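PDB 3H4Q: putative acetyltransferase from Staphylococcus aureus subsp. aureus Mu50, which is of unknown function but, as a member of the GNAT family, probably transfers an acetyl group from acetyl-CoA to an unidentified acceptor. Local coordinates for residues S27-I32 against P56-F61; Q87-W92 against V139-T144; Y127-V132 against Y182-K187. One frame throughout, in Å; residues are numbered along the deposited sequence.

Contact 1 of 3, residues S27-I32 against P56-F61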
loop_
_atom_site.group_PDB
_atom_site.type_symbol
_atom_site.label_atom_id
_atom_site.label_comp_id
_atom_site.label_asym_id
_atom_site.label_seq_id
_atom_site.Cartn_x
_atom_site.Cartn_y
_atom_site.Cartn_z
ATOM N N SER A 27 7.990 16.049 -6.245
ATOM C CA SER A 27 7.008 17.053 -6.659
ATOM C C SER A 27 5.557 16.621 -6.426
ATOM O O SER A 27 4.652 17.427 -6.566
ATOM C CB SER A 27 7.214 17.381 -8.134
ATOM O OG SER A 27 7.255 16.182 -8.881
ATOM N N ASP A 28 5.332 15.343 -6.126
ATOM C CA ASP A 28 3.998 14.847 -5.803
ATOM C C ASP A 28 3.672 14.875 -4.291
ATOM O O ASP A 28 2.522 14.583 -3.915
ATOM C CB ASP A 28 3.908 13.381 -6.193
ATOM C CG ASP A 28 4.094 13.134 -7.680
ATOM O OD1 ASP A 28 3.496 13.842 -8.500
ATOM O OD2 ASP A 28 4.787 12.159 -8.028
ATOM N N LEU A 29 4.651 15.238 -3.450
ATOM C CA LEU A 29 4.504 15.175 -1.993
ATOM C C LEU A 29 3.317 15.949 -1.417
ATOM O O LEU A 29 2.579 15.436 -0.587
ATOM C CB LEU A 29 5.800 15.636 -1.322
ATOM C CG LEU A 29 5.901 15.484 0.197
ATOM C CD1 LEU A 29 5.529 14.056 0.668
ATOM C CD2 LEU A 29 7.303 15.875 0.640
ATOM N N ASP A 30 3.144 17.179 -1.848
ATOM C CA ASP A 30 2.032 17.963 -1.344
ATOM C C ASP A 30 0.695 17.257 -1.615
ATOM O O ASP A 30 -0.164 17.232 -0.758
ATOM C CB ASP A 30 2.058 19.411 -1.866
ATOM C CG ASP A 30 1.998 19.515 -3.367
ATOM O OD1 ASP A 30 2.031 18.462 -4.060
ATOM O OD2 ASP A 30 1.932 20.674 -3.857
ATOM N N GLN A 31 0.537 16.640 -2.780
ATOM C CA GLN A 31 -0.700 15.931 -3.071
ATOM C C GLN A 31 -0.787 14.658 -2.232
ATOM O O GLN A 31 -1.836 14.343 -1.679
ATOM C CB GLN A 31 -0.850 15.649 -4.569
ATOM C CG GLN A 31 -1.108 16.929 -5.374
ATOM C CD GLN A 31 -1.676 16.665 -6.761
ATOM O OE1 GLN A 31 -2.804 16.174 -6.914
ATOM N NE2 GLN A 31 -0.912 17.027 -7.782
ATOM N N ILE A 32 0.327 13.952 -2.105
ATOM C CA ILE A 32 0.353 12.743 -1.285
ATOM C C ILE A 32 -0.092 13.080 0.150
ATOM O O ILE A 32 -0.980 12.429 0.706
ATOM C CB ILE A 32 1.752 12.119 -1.265
ATOM C CG1 ILE A 32 2.076 11.529 -2.652
ATOM C CG2 ILE A 32 1.807 11.038 -0.206
ATOM C CD1 ILE A 32 3.544 11.091 -2.840
ATOM N N PRO A 56 5.999 13.041 11.634
ATOM C CA PRO A 56 6.988 12.027 11.257
ATOM C C PRO A 56 6.744 11.347 9.908
ATOM O O PRO A 56 7.674 10.759 9.349
ATOM C CB PRO A 56 6.838 10.992 12.371
ATOM C CG PRO A 56 5.368 11.015 12.673
ATOM C CD PRO A 56 4.911 12.450 12.443
ATOM N N LEU A 57 5.518 11.409 9.395
ATOM C CA LEU A 57 5.202 10.734 8.139
ATOM C C LEU A 57 5.781 11.435 6.896
ATOM O O LEU A 57 6.011 10.785 5.885
ATOM C CB LEU A 57 3.688 10.483 7.994
ATOM C CG LEU A 57 2.696 11.568 7.561
ATOM C CD1 LEU A 57 1.331 10.898 7.395
ATOM C CD2 LEU A 57 2.612 12.759 8.519
ATOM N N LEU A 58 6.027 12.739 6.969
ATOM C CA LEU A 58 6.616 13.456 5.838
ATOM C C LEU A 58 8.010 12.870 5.583
ATOM O O LEU A 58 8.359 12.552 4.436
ATOM C CB LEU A 58 6.715 14.960 6.117
ATOM C CG LEU A 58 6.743 15.885 4.893
ATOM C CD1 LEU A 58 6.872 17.300 5.374
ATOM C CD2 LEU A 58 7.844 15.585 3.904
ATOM N N GLU A 59 8.788 12.737 6.663
ATOM C CA GLU A 59 10.128 12.150 6.616
ATOM C C GLU A 59 10.105 10.727 6.027
ATOM O O GLU A 59 10.951 10.402 5.194
ATOM C CB GLU A 59 10.751 12.130 8.013
ATOM N N HIS A 60 9.141 9.894 6.433
ATOM C CA HIS A 60 9.060 8.526 5.927
ATOM C C HIS A 60 8.612 8.484 4.455
ATOM O O HIS A 60 9.012 7.573 3.726
ATOM C CB HIS A 60 8.128 7.665 6.798
ATOM C CG HIS A 60 8.310 6.189 6.602
ATOM N ND1 HIS A 60 7.620 5.470 5.647
ATOM C CD2 HIS A 60 9.107 5.298 7.239
ATOM C CE1 HIS A 60 7.987 4.201 5.705
ATOM N NE2 HIS A 60 8.890 4.070 6.662
ATOM N N PHE A 61 7.773 9.443 4.023
ATOM C CA PHE A 61 7.320 9.484 2.613
ATOM C C PHE A 61 8.482 9.887 1.726
ATOM O O PHE A 61 8.657 9.327 0.652
ATOM C CB PHE A 61 6.162 10.460 2.320
ATOM C CG PHE A 61 4.812 9.962 2.725
ATOM C CD1 PHE A 61 4.316 8.794 2.213
ATOM C CD2 PHE A 61 4.006 10.707 3.580
ATOM C CE1 PHE A 61 3.076 8.332 2.592
ATOM C CE2 PHE A 61 2.761 10.256 3.956
ATOM C CZ PHE A 61 2.288 9.070 3.456
#

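Contact 2 of 3, residues Q87-W92 against V139-T144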
loop_
_atom_site.group_PDB
_atom_site.type_symbol
_atom_site.label_atom_id
_atom_site.label_comp_id
_atom_site.label_asym_id
_atom_site.label_seq_id
_atom_site.Cartn_x
_atom_site.Cartn_y
_atom_site.Cartn_z
ATOM N N GLN A 87 10.158 -4.787 0.479
ATOM C CA GLN A 87 10.391 -6.071 1.142
ATOM C C GLN A 87 10.842 -5.933 2.604
ATOM O O GLN A 87 11.294 -6.917 3.217
ATOM C CB GLN A 87 11.399 -6.886 0.330
ATOM C CG GLN A 87 10.877 -7.316 -1.033
ATOM C CD GLN A 87 11.928 -8.052 -1.833
ATOM O OE1 GLN A 87 12.980 -7.501 -2.117
ATOM N NE2 GLN A 87 11.642 -9.297 -2.215
ATOM N N ASP A 88 10.697 -4.730 3.157
ATOM C CA ASP A 88 10.997 -4.478 4.560
ATOM C C ASP A 88 9.778 -4.946 5.362
ATOM O O ASP A 88 8.675 -4.470 5.136
ATOM C CB ASP A 88 11.233 -2.990 4.804
ATOM C CG ASP A 88 12.408 -2.432 4.004
ATOM O OD1 ASP A 88 13.362 -3.193 3.731
ATOM O OD2 ASP A 88 12.384 -1.221 3.664
ATOM N N GLN A 89 9.970 -5.903 6.262
ATOM C CA GLN A 89 8.888 -6.436 7.077
ATOM C C GLN A 89 8.953 -5.868 8.500
ATOM O O GLN A 89 10.040 -5.679 9.046
ATOM C CB GLN A 89 8.974 -7.960 7.130
ATOM C CG GLN A 89 8.826 -8.652 5.785
ATOM C CD GLN A 89 8.855 -10.170 5.905
ATOM O OE1 GLN A 89 8.612 -10.716 6.975
ATOM N NE2 GLN A 89 9.139 -10.853 4.805
ATOM N N ALA A 90 7.786 -5.610 9.090
ATOM C CA ALA A 90 7.685 -5.050 10.436
ATOM C C ALA A 90 8.301 -5.992 11.449
ATOM O O ALA A 90 8.082 -7.202 11.371
ATOM C CB ALA A 90 6.217 -4.788 10.798
ATOM N N GLU A 91 9.063 -5.437 12.396
ATOM C CA GLU A 91 9.694 -6.232 13.443
ATOM C C GLU A 91 8.649 -7.086 14.142
ATOM O O GLU A 91 8.919 -8.236 14.462
ATOM C CB GLU A 91 10.405 -5.339 14.468
ATOM N N TRP A 92 7.450 -6.542 14.348
ATOM C CA TRP A 92 6.393 -7.289 15.035
ATOM C C TRP A 92 5.816 -8.457 14.235
ATOM O O TRP A 92 5.145 -9.314 14.817
ATOM C CB TRP A 92 5.269 -6.368 15.523
ATOM C CG TRP A 92 4.414 -5.778 14.464
ATOM C CD1 TRP A 92 4.628 -4.610 13.795
ATOM C CD2 TRP A 92 3.182 -6.305 13.970
ATOM N NE1 TRP A 92 3.609 -4.380 12.903
ATOM C CE2 TRP A 92 2.706 -5.406 12.989
ATOM C CE3 TRP A 92 2.434 -7.452 14.254
ATOM C CZ2 TRP A 92 1.513 -5.616 12.294
ATOM C CZ3 TRP A 92 1.246 -7.662 13.555
ATOM C CH2 TRP A 92 0.800 -6.746 12.588
ATOM N N VAL A 139 4.670 -14.689 -2.133
ATOM C CA VAL A 139 3.894 -14.174 -1.029
ATOM C C VAL A 139 3.982 -12.657 -0.940
ATOM O O VAL A 139 5.059 -12.083 -1.052
ATOM C CB VAL A 139 4.332 -14.827 0.314
ATOM C CG1 VAL A 139 5.819 -14.717 0.506
ATOM C CG2 VAL A 139 3.604 -14.193 1.485
ATOM N N ILE A 140 2.830 -12.020 -0.765
ATOM C CA ILE A 140 2.764 -10.580 -0.567
ATOM C C ILE A 140 2.045 -10.400 0.776
ATOM O O ILE A 140 1.017 -11.040 1.021
ATOM C CB ILE A 140 2.114 -9.850 -1.791
ATOM C CG1 ILE A 140 2.054 -8.356 -1.587
ATOM C CG2 ILE A 140 0.711 -10.310 -2.064
ATOM C CD1 ILE A 140 1.552 -7.648 -2.861
ATOM N N LEU A 141 2.632 -9.630 1.690
ATOM C CA LEU A 141 1.992 -9.401 2.985
ATOM C C LEU A 141 1.618 -7.946 3.298
ATOM O O LEU A 141 1.973 -7.011 2.565
ATOM C CB LEU A 141 2.695 -10.157 4.117
ATOM C CG LEU A 141 4.168 -10.560 4.179
ATOM C CD1 LEU A 141 4.958 -9.718 5.137
ATOM C CD2 LEU A 141 4.228 -11.971 4.694
ATOM N N THR A 142 0.797 -7.772 4.324
ATOM C CA THR A 142 0.331 -6.448 4.687
ATOM C C THR A 142 -0.352 -6.543 6.032
ATOM O O THR A 142 -0.278 -7.573 6.685
ATOM C CB THR A 142 -0.633 -5.877 3.624
ATOM O OG1 THR A 142 -0.939 -4.506 3.929
ATOM C CG2 THR A 142 -1.908 -6.707 3.521
ATOM N N ASP A 143 -0.993 -5.467 6.462
ATOM C CA ASP A 143 -1.664 -5.469 7.744
ATOM C C ASP A 143 -2.778 -4.432 7.763
ATOM O O ASP A 143 -2.828 -3.538 6.908
ATOM C CB ASP A 143 -0.651 -5.262 8.883
ATOM C CG ASP A 143 0.063 -3.930 8.803
ATOM O OD1 ASP A 143 -0.567 -2.914 9.155
ATOM O OD2 ASP A 143 1.264 -3.906 8.443
ATOM N N THR A 144 -3.669 -4.568 8.741
ATOM C CA THR A 144 -4.820 -3.682 8.884
ATOM C C THR A 144 -4.459 -2.210 8.730
ATOM O O THR A 144 -5.197 -1.439 8.102
ATOM C CB THR A 144 -5.459 -3.867 10.246
ATOM O OG1 THR A 144 -5.917 -5.216 10.358
ATOM C CG2 THR A 144 -6.625 -2.917 10.433
#

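Contact 3 of 3, residues Y127-V132 against Y182-K187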
loop_
_atom_site.group_PDB
_atom_site.type_symbol
_atom_site.label_atom_id
_atom_site.label_comp_id
_atom_site.label_asym_id
_atom_site.label_seq_id
_atom_site.Cartn_x
_atom_site.Cartn_y
_atom_site.Cartn_z
ATOM N N TYR A 127 -2.180 -3.201 -9.491
ATOM C CA TYR A 127 -0.994 -2.999 -10.315
ATOM C C TYR A 127 0.219 -3.586 -9.585
ATOM O O TYR A 127 1.015 -4.289 -10.193
ATOM C CB TYR A 127 -0.811 -1.518 -10.616
ATOM C CG TYR A 127 0.498 -1.162 -11.260
ATOM C CD1 TYR A 127 1.647 -1.023 -10.497
ATOM C CD2 TYR A 127 0.591 -0.934 -12.616
ATOM C CE1 TYR A 127 2.860 -0.693 -11.076
ATOM C CE2 TYR A 127 1.814 -0.603 -13.212
ATOM C CZ TYR A 127 2.941 -0.497 -12.427
ATOM O OH TYR A 127 4.155 -0.193 -12.982
ATOM N N VAL A 128 0.338 -3.304 -8.285
ATOM C CA VAL A 128 1.439 -3.812 -7.477
ATOM C C VAL A 128 1.456 -5.342 -7.378
ATOM O O VAL A 128 2.533 -5.952 -7.418
ATOM C CB VAL A 128 1.416 -3.223 -6.080
ATOM C CG1 VAL A 128 2.355 -3.987 -5.173
ATOM C CG2 VAL A 128 1.789 -1.750 -6.116
ATOM N N ILE A 129 0.283 -5.961 -7.246
ATOM C CA ILE A 129 0.197 -7.429 -7.154
ATOM C C ILE A 129 0.722 -8.013 -8.462
ATOM O O ILE A 129 1.490 -8.964 -8.443
ATOM C CB ILE A 129 -1.253 -7.932 -6.853
ATOM C CG1 ILE A 129 -1.638 -7.638 -5.401
ATOM C CG2 ILE A 129 -1.361 -9.432 -7.069
ATOM C CD1 ILE A 129 -3.169 -7.783 -5.108
ATOM N N ASP A 130 0.335 -7.428 -9.595
ATOM C CA ASP A 130 0.835 -7.886 -10.891
ATOM C C ASP A 130 2.348 -7.743 -11.050
ATOM O O ASP A 130 2.982 -8.588 -11.678
ATOM C CB ASP A 130 0.195 -7.119 -12.039
ATOM C CG ASP A 130 -1.184 -7.583 -12.361
ATOM O OD1 ASP A 130 -1.828 -8.268 -11.526
ATOM O OD2 ASP A 130 -1.625 -7.250 -13.483
ATOM N N VAL A 131 2.927 -6.669 -10.525
ATOM C CA VAL A 131 4.370 -6.472 -10.654
ATOM C C VAL A 131 5.100 -7.521 -9.814
ATOM O O VAL A 131 6.011 -8.202 -10.323
ATOM C CB VAL A 131 4.792 -5.066 -10.263
ATOM C CG1 VAL A 131 6.296 -4.975 -10.199
ATOM C CG2 VAL A 131 4.233 -4.065 -11.257
ATOM N N VAL A 132 4.666 -7.712 -8.567
ATOM C CA VAL A 132 5.321 -8.714 -7.729
ATOM C C VAL A 132 5.177 -10.126 -8.324
ATOM O O VAL A 132 6.124 -10.900 -8.272
ATOM C CB VAL A 132 4.865 -8.675 -6.272
ATOM C CG1 VAL A 132 5.062 -7.271 -5.720
ATOM C CG2 VAL A 132 3.434 -9.097 -6.163
ATOM N N TYR A 182 -1.853 -9.799 7.364
ATOM C CA TYR A 182 -2.401 -10.561 6.262
ATOM C C TYR A 182 -1.313 -11.063 5.319
ATOM O O TYR A 182 -0.250 -10.438 5.181
ATOM C CB TYR A 182 -3.275 -9.655 5.407
ATOM C CG TYR A 182 -4.579 -9.198 5.997
ATOM C CD1 TYR A 182 -4.656 -8.032 6.751
ATOM C CD2 TYR A 182 -5.752 -9.880 5.724
ATOM C CE1 TYR A 182 -5.857 -7.590 7.252
ATOM C CE2 TYR A 182 -6.966 -9.449 6.231
ATOM C CZ TYR A 182 -7.011 -8.304 6.989
ATOM O OH TYR A 182 -8.214 -7.878 7.481
ATOM N N TYR A 183 -1.600 -12.179 4.650
ATOM C CA TYR A 183 -0.729 -12.677 3.603
ATOM C C TYR A 183 -1.582 -13.087 2.425
ATOM O O TYR A 183 -2.764 -13.385 2.567
ATOM C CB TYR A 183 0.113 -13.874 4.065
ATOM C CG TYR A 183 -0.687 -15.133 4.280
ATOM C CD1 TYR A 183 -0.945 -16.010 3.230
ATOM C CD2 TYR A 183 -1.188 -15.441 5.523
ATOM C CE1 TYR A 183 -1.693 -17.155 3.422
ATOM C CE2 TYR A 183 -1.938 -16.584 5.729
ATOM C CZ TYR A 183 -2.186 -17.439 4.675
ATOM O OH TYR A 183 -2.931 -18.580 4.885
ATOM N N LYS A 184 -0.959 -13.095 1.259
ATOM C CA LYS A 184 -1.580 -13.575 0.036
ATOM C C LYS A 184 -0.576 -14.483 -0.646
ATOM O O LYS A 184 0.573 -14.086 -0.858
ATOM C CB LYS A 184 -1.952 -12.444 -0.922
ATOM C CG LYS A 184 -2.557 -12.992 -2.204
ATOM C CD LYS A 184 -3.067 -11.953 -3.178
ATOM C CE LYS A 184 -3.971 -12.653 -4.212
ATOM N NZ LYS A 184 -4.606 -11.704 -5.172
ATOM N N ASN A 185 -1.008 -15.703 -0.958
ATOM C CA ASN A 185 -0.195 -16.653 -1.691
ATOM C C ASN A 185 -0.474 -16.367 -3.159
ATOM O O ASN A 185 -1.603 -16.539 -3.624
ATOM C CB ASN A 185 -0.585 -18.089 -1.333
ATOM C CG ASN A 185 0.322 -19.136 -1.976
ATOM O OD1 ASN A 185 1.440 -18.837 -2.393
ATOM N ND2 ASN A 185 -0.155 -20.372 -2.037
ATOM N N LEU A 186 0.550 -15.925 -3.888
ATOM C CA LEU A 186 0.413 -15.608 -5.310
ATOM C C LEU A 186 0.489 -16.843 -6.239
ATOM O O LEU A 186 0.911 -16.717 -7.383
ATOM C CB LEU A 186 1.488 -14.579 -5.705
ATOM C CG LEU A 186 1.513 -13.233 -4.956
ATOM C CD1 LEU A 186 2.683 -12.395 -5.395
ATOM C CD2 LEU A 186 0.220 -12.463 -5.173
ATOM N N LYS A 187 0.072 -18.021 -5.773
ATOM C CA LYS A 187 0.126 -19.226 -6.602
ATOM C C LYS A 187 -0.877 -20.276 -6.134
ATOM O O LYS A 187 -2.053 -19.969 -5.937
ATOM C CB LYS A 187 1.546 -19.802 -6.604
ATOM C CG LYS A 187 2.030 -20.288 -5.243
ATOM C CD LYS A 187 3.529 -20.587 -5.235
ATOM C CE LYS A 187 3.957 -21.238 -3.914
ATOM N NZ LYS A 187 3.654 -20.395 -2.712
#

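Contact 1 of 3, residues S27-I32 against P56-F61
Phe-61 on the helix 57-66 meets Leu-29 and Ile-32 on the helix 29-42, and its side chain, traced outward, illustrates how one aromatic residue can serve two neighbours at once. The chain starts at CB, which already points at the other helix and lies 4.0 Å from CD1 of Leu-29. Beyond it CG sits anti to the carbonyl carbon (chi1 -78°), and the ring that follows is presented face-on to Ile-32. Its CD1 and CE1 atoms are each 4.1 Å from CG2 of Ile-32, with CZ only slightly farther. The methyl is in fact almost exactly centred: CG2 of Ile-32 stands 4.0 Å from the centroid of the Phe-61 ring and only 7° off the ring normal, a CH-pi contact over the face. Ile-32 can offer this methyl because CG2 is anti to its backbone N, whereas CG1 leads off in another direction. The ring of Phe-61 also meets that of Phe-82 with the planes nearly perpendicular, and both Ile-32 and Phe-61 touch Leu-70, so the inner part of the contact rests on the sheet.

Farther from the sheet, Leu-29 and Leu-58 cross at about a right angle through their branch ends. CD2 of Leu-29 is modelled 3.3 Å from CD2 of Leu-58, but Leu-29 has a second conformer, so this close spacing is doubtful. No hydrogen bond joins the two segments; the contact is wholly apolar. Leucines occupy its more exposed margin, while the buried Ile-32 and Phe-61 fill the side facing the strands. Two successive helices packed together between the first strand, 21-23, and the second, 70-75, are characteristic of the N-terminal part of the GNAT fold.

Contact 2 of 3, residues Q87-W92 against V139-T144
Gln-89 reaches Leu-141, and Trp-92 reaches Asp-143, where the loop between strands 78-86 and 106-112 passes over strand 139-143 in the mixed sheet of the GNAT fold. Leu-141 and Asp-143, two residues apart on the strand, both point toward this loop. The Gln-89 side chain is extended beyond CG (chi2 -177°) and crosses that of Leu-141 at about a right angle. Its CD carbon, rather than an amide end atom, comes closest, 4.0 Å from CD1 of Leu-141; NE2 makes a weak hydrogen bond to the backbone O of Arg-102. Leu-141 itself has a chi1 of 28°, away from a staggered position, which suggests a strained or imperfectly defined conformation.

With chi1 at 70°, CG between the backbone N and the carbonyl carbon, the Trp-92 indole is carried toward the strand, so that its benzo edge reaches Asp-143. The indole also meets Phe-179 edge-to-face. The carboxylate of Asp-143 is turned well out of the indole plane, its OD2 hydrogen-bonded to the hydroxyl of Tyr-93, the residue after Trp-92. The indole carbon CZ2 of Trp-92 lies 4.1 Å from CB of Asp-143, which sits near the ring plane.

Contact 3 of 3, residues Y127-V132 against Y182-K187
The side chain of Leu-186 leaves the backbone with CG anti to the carbonyl carbon (chi1 -58°), which directs its branch toward the helix 120-134. The second torsion, near 180° (chi2 176°), then spreads the two methyls, CD1 to Val-132 and CD2 to Ile-129. On the helix side, CG2 of Ile-129 is anti to its backbone N and meets CD2 of Leu-186 at 3.9 Å. One helical turn further on, CG2 of Val-132, wedged between its own backbone N and carbonyl carbon, approaches CD1 of Leu-186 to 3.5 Å.

This helix is the connection of a beta-alpha-beta crossover, joining the parallel neighbours 106-112 and 139-143, and it packs against the sheet of the GNAT fold. Ile-140 of strand 139-143 touches Ile-129, Lys-184 and Leu-186, so the same strand residue meets both partners.

Lys-184 adds a third approach. Its fully extended chain crosses Ile-129 at about a right angle, bringing NZ of Lys-184 4.2 Å from CD1 of Ile-129, while the ammonium group is hydrogen-bonded to the backbone O of Phe-158.

How the contacts relate
Contacts 2 and 3 belong to one continuous region, their centres about 12 Å apart. Strands 139-143 and 181-185 are antiparallel neighbours, and the contacts meet through probable backbone hydrogen bonds, Thr-142 O to Tyr-182 N at 2.8 Å and Ile-140 O to Lys-184 N at 2.9 Å. Contact 1 stands apart: its centre is about 21 Å from that of contact 2 and about 25 Å from that of contact 3, with the chain's centre between contacts 1 and 3. A pocket holds a polyethylene glycol fragment, probably not a natural ligand. Segment 87-92 also carries its residue Gln-87, and Tyr-127 and Val-128 of segment 127-132 meet pocket residues Tyr-71 and Val-85.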